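Side-chain contacts in probable N-glycosylase/DNA lyase (Thermotoga maritima, PDB 3N0U), which belongs to the 8-oxoguanine DNA glycosylase family, a group of mainly helical proteins of the helix-hairpin-helix clan: residues H145-R148 with D154-I157; E189-V194 with G203-Y208. All coordinates share one frame; numbering follows the deposited sequence.

Contacts 1 and 2 follow one another along the chain: 145-148 with 154-157 closes before 189-194 with 203-208 opens, and their centres lie 10 Å apart. Contact 1 is the more central of the two, about 6 Å from the centre of the chain against about 13 Å. It sets the end of helix 140-148 against the loop that runs on to helix 160-168, whereas contact 2 joins helices 181-198 and 202-214. R148 ties them together. Its NH1 makes a salt bridge to D206 OD2 at 2.9 Å, probably a hydrogen bond to G203 O, and lies 3.6 Å from L207 CD2, so helix 202-214 is bound to the end of helix 140-148 by charge as well as packing.

Contact 1: residues H145-R148 with D154-I157; sequences HFLR and DLAI
I157 pushes its CD1 methyl between H145 and R148 at the end of helix 140-148, the second helix of what sequence and family mark as a helix-hairpin-helix motif, after helix 124-134. The chain turns after R148, and 154-157 runs back along the helix, bringing the CA atoms of H145 and I157 to 5.7 Å. Its side chains alternate: L155 and I157 point toward the helix, and A156 between them points away, its backbone N and O bonded to E188 and Y184.

I157 accounts for the greatest burial. Its CG1, anti to the carbonyl carbon (chi1 -54°), lies 3.8 Å from H145 CA, and its CD1 reaches H145 CD2 at 3.9 Å, oblique to the imidazole. CG2 takes the other branch, 4.1 Å from H145 CB. L155 adds a separate apolar touch, its CD1 3.8 Å from L147 CD1; beyond that pair, R128 of helix 124-134 meets both leucines.

R148 is bent at chi2 (-77°) and chi3 (-55°), which curls its guanidinium over the isoleucine instead of extending it. R148 NH1 makes its salt bridge to D206 OD2, and K219 O accepts a hydrogen bond from H145 NE2 and a weak one from R148 NH2, so these nitrogens are bonded while the flat face of the R148 guanidinium takes the methyl. The I157 CD1 methyl sits over the centre of that group, 3.4 Å above its plane.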
# COMPACT_ATOMS: atom_id res chain seq x y z
N HIS A 145 2.92 0.40 -1.55
CA HIS A 145 2.03 0.08 -0.45
C HIS A 145 2.69 -0.86 0.56
O HIS A 145 2.66 -0.60 1.77
CB HIS A 145 0.79 -0.57 -1.05
CG HIS A 145 -0.34 -0.74 -0.09
ND1 HIS A 145 -1.51 -1.38 -0.45
CD2 HIS A 145 -0.51 -0.34 1.19
CE1 HIS A 145 -2.34 -1.39 0.57
NE2 HIS A 145 -1.76 -0.76 1.58
N PHE A 146 3.28 -1.95 0.05
CA PHE A 146 3.99 -2.90 0.90
C PHE A 146 5.09 -2.19 1.69
O PHE A 146 5.19 -2.33 2.92
CB PHE A 146 4.59 -4.04 0.06
CG PHE A 146 5.57 -4.91 0.81
CD1 PHE A 146 5.13 -5.78 1.78
CD2 PHE A 146 6.91 -4.84 0.53
CE1 PHE A 146 6.02 -6.56 2.47
CE2 PHE A 146 7.81 -5.62 1.22
CZ PHE A 146 7.35 -6.48 2.19
N LEU A 147 5.93 -1.44 1.00
CA LEU A 147 7.05 -0.79 1.69
C LEU A 147 6.56 0.20 2.76
O LEU A 147 7.03 0.20 3.90
CB LEU A 147 8.00 -0.14 0.67
CG LEU A 147 8.78 -1.18 -0.17
CD1 LEU A 147 9.44 -0.53 -1.36
CD2 LEU A 147 9.81 -1.91 0.69
N ARG A 148 5.56 1.00 2.42
CA ARG A 148 4.99 1.92 3.39
C ARG A 148 4.47 1.17 4.62
O ARG A 148 4.66 1.63 5.76
CB ARG A 148 3.84 2.70 2.72
CG ARG A 148 3.38 3.94 3.47
CD ARG A 148 2.49 3.65 4.69
NE ARG A 148 1.32 2.84 4.39
CZ ARG A 148 0.14 3.32 3.99
NH1 ARG A 148 -0.02 4.61 3.80
NH2 ARG A 148 -0.86 2.49 3.74
N ASP A 154 9.02 7.36 2.42
CA ASP A 154 9.48 8.10 1.25
C ASP A 154 8.58 7.99 0.02
O ASP A 154 8.76 8.76 -0.93
CB ASP A 154 10.87 7.57 0.86
CG ASP A 154 11.83 7.46 2.05
OD1 ASP A 154 11.59 6.62 2.96
OD2 ASP A 154 12.84 8.18 2.05
N LEU A 155 7.64 7.04 0.03
CA LEU A 155 6.93 6.64 -1.21
C LEU A 155 5.44 6.95 -1.16
O LEU A 155 4.82 6.82 -0.12
CB LEU A 155 7.11 5.14 -1.45
CG LEU A 155 8.56 4.62 -1.47
CD1 LEU A 155 8.55 3.11 -1.80
CD2 LEU A 155 9.43 5.42 -2.46
N ALA A 156 4.89 7.37 -2.29
CA ALA A 156 3.45 7.52 -2.45
C ALA A 156 2.80 6.26 -2.95
O ALA A 156 3.40 5.48 -3.71
CB ALA A 156 3.14 8.64 -3.42
N ILE A 157 1.54 6.07 -2.55
CA ILE A 157 0.72 4.96 -3.03
C ILE A 157 -0.35 5.55 -3.94
O ILE A 157 -1.38 6.04 -3.48
CB ILE A 157 0.07 4.19 -1.86
CG1 ILE A 157 1.15 3.75 -0.86
CG2 ILE A 157 -0.69 3.00 -2.38
CD1 ILE A 157 0.55 3.35 0.51

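Contact 2: residues E189-V194 with G203-Y208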
# COMPACT_ATOMS: atom_id res chain seq x y z
N GLU A 189 6.27 12.48 -7.44
CA GLU A 189 7.01 13.67 -7.06
C GLU A 189 6.06 14.87 -6.93
O GLU A 189 6.24 15.72 -6.07
CB GLU A 189 8.15 13.96 -8.04
CG GLU A 189 8.86 15.29 -7.82
CD GLU A 189 9.59 15.39 -6.48
OE1 GLU A 189 9.84 14.35 -5.83
OE2 GLU A 189 9.92 16.52 -6.07
N ILE A 190 5.05 14.94 -7.80
CA ILE A 190 4.01 15.95 -7.66
C ILE A 190 3.34 15.87 -6.29
O ILE A 190 3.17 16.86 -5.59
CB ILE A 190 2.94 15.78 -8.75
CG1 ILE A 190 3.52 16.11 -10.12
CG2 ILE A 190 1.75 16.66 -8.46
CD1 ILE A 190 2.54 15.93 -11.28
N LEU A 191 2.95 14.66 -5.90
CA LEU A 191 2.30 14.47 -4.61
C LEU A 191 3.27 14.70 -3.46
O LEU A 191 2.83 15.08 -2.37
CB LEU A 191 1.69 13.07 -4.51
CG LEU A 191 0.62 12.89 -3.42
CD1 LEU A 191 -0.55 13.80 -3.66
CD2 LEU A 191 0.14 11.44 -3.38
N ARG A 192 4.56 14.46 -3.67
CA ARG A 192 5.54 14.66 -2.61
C ARG A 192 5.59 16.13 -2.26
O ARG A 192 5.70 16.49 -1.10
CB ARG A 192 6.94 14.18 -2.99
CG ARG A 192 7.90 14.19 -1.80
CD ARG A 192 9.38 14.18 -2.21
NE ARG A 192 9.76 15.34 -3.02
CZ ARG A 192 9.87 16.59 -2.56
NH1 ARG A 192 9.64 16.88 -1.29
NH2 ARG A 192 10.21 17.57 -3.40
N LYS A 193 5.52 16.98 -3.28
CA LYS A 193 5.57 18.41 -3.02
C LYS A 193 4.33 18.86 -2.23
O LYS A 193 4.42 19.76 -1.41
CB LYS A 193 5.73 19.20 -4.31
CG LYS A 193 7.09 19.01 -4.98
CD LYS A 193 7.14 19.71 -6.34
CE LYS A 193 8.57 19.91 -6.84
NZ LYS A 193 9.06 18.83 -7.73
N VAL A 194 3.19 18.21 -2.46
CA VAL A 194 1.98 18.54 -1.71
C VAL A 194 2.14 18.08 -0.26
O VAL A 194 1.79 18.80 0.67
CB VAL A 194 0.74 17.88 -2.31
CG1 VAL A 194 -0.50 18.26 -1.51
CG2 VAL A 194 0.58 18.29 -3.79
N GLY A 203 4.43 8.84 3.12
CA GLY A 203 3.83 7.63 3.67
C GLY A 203 2.72 7.94 4.66
O GLY A 203 1.68 7.25 4.69
N LYS A 204 2.92 8.96 5.49
CA LYS A 204 1.87 9.39 6.43
C LYS A 204 0.81 10.23 5.73
O LYS A 204 -0.38 10.15 6.06
CB LYS A 204 2.48 10.18 7.58
CG LYS A 204 3.19 9.31 8.57
CD LYS A 204 3.71 10.05 9.77
CE LYS A 204 4.46 9.09 10.68
NZ LYS A 204 5.05 9.80 11.85
N PHE A 205 1.24 11.06 4.79
CA PHE A 205 0.32 11.92 4.06
C PHE A 205 -0.77 11.07 3.42
O PHE A 205 -1.94 11.45 3.42
CB PHE A 205 1.08 12.71 2.98
CG PHE A 205 0.26 13.78 2.33
CD1 PHE A 205 -0.27 14.81 3.07
CD2 PHE A 205 0.02 13.75 0.97
CE1 PHE A 205 -1.03 15.80 2.47
CE2 PHE A 205 -0.73 14.75 0.36
CZ PHE A 205 -1.25 15.77 1.12
N ASP A 206 -0.39 9.92 2.88
CA ASP A 206 -1.36 9.00 2.28
C ASP A 206 -2.51 8.69 3.24
O ASP A 206 -3.68 8.60 2.83
CB ASP A 206 -0.69 7.68 1.90
CG ASP A 206 -1.66 6.67 1.36
OD1 ASP A 206 -2.02 6.77 0.16
OD2 ASP A 206 -2.05 5.77 2.12
N LEU A 207 -2.20 8.50 4.52
CA LEU A 207 -3.24 8.17 5.49
C LEU A 207 -4.15 9.35 5.78
O LEU A 207 -5.34 9.17 5.99
CB LEU A 207 -2.65 7.63 6.78
CG LEU A 207 -1.88 6.32 6.59
CD1 LEU A 207 -1.33 5.90 7.94
CD2 LEU A 207 -2.77 5.23 6.00
N TYR A 208 -3.60 10.56 5.77
CA TYR A 208 -4.45 11.74 5.90
C TYR A 208 -5.38 11.84 4.69
O TYR A 208 -6.56 12.15 4.84
CB TYR A 208 -3.60 13.01 6.09
CG TYR A 208 -2.96 13.12 7.45
CD1 TYR A 208 -3.68 13.57 8.54
CD2 TYR A 208 -1.63 12.79 7.64
CE1 TYR A 208 -3.09 13.68 9.79
CE2 TYR A 208 -1.03 12.89 8.88
CZ TYR A 208 -1.77 13.35 9.95
OH TYR A 208 -1.22 13.44 11.19
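F205 of helix 202-214 reaches across to L191 and V194 of helix 181-198, a packing contact between two successive helices of this all-helical glycosylase-family fold, made by the far end of the ring, CE2 and CZ. From a CB pointing toward helix 181-198, CG lies anti to the backbone N (chi1 -171°), which carries the ring the same way. Further out, CE2 meets both partners, V194 CG1 at 4.0 Å and L191 CD1 at 4.1 Å. At the tip, CZ makes the closest approach, 3.7 Å from V194 CG1.

L191 CD1 comes to the ring edge, near its plane, whereas V194 CG1 approaches obliquely. The CB of L191 points neither toward nor away from helix 202-214, but its CD1 branch (chi2 61°) comes nearer to the ring.

R192 points away from F205, and there the polar groups form an intrahelical salt-bridge network, i to i+3 and i to i+4. R192 grips E189 side-on, NE to OE1 at 3.0 Å and NH2 to OE2 at 2.9 Å, both on the syn side but tilted out of the carboxylate plane. K193 NZ takes the anti lone pair of E189 OE2 at 3.0 Å, so that oxygen accepts two bonds.

F198, at the end of helix 181-198 itself, also meets the F205 ring; L20 and M13 of helix 13-44 touch F205 and V194 respectively, and L191 packs on V162 and M166 of helix 160-168.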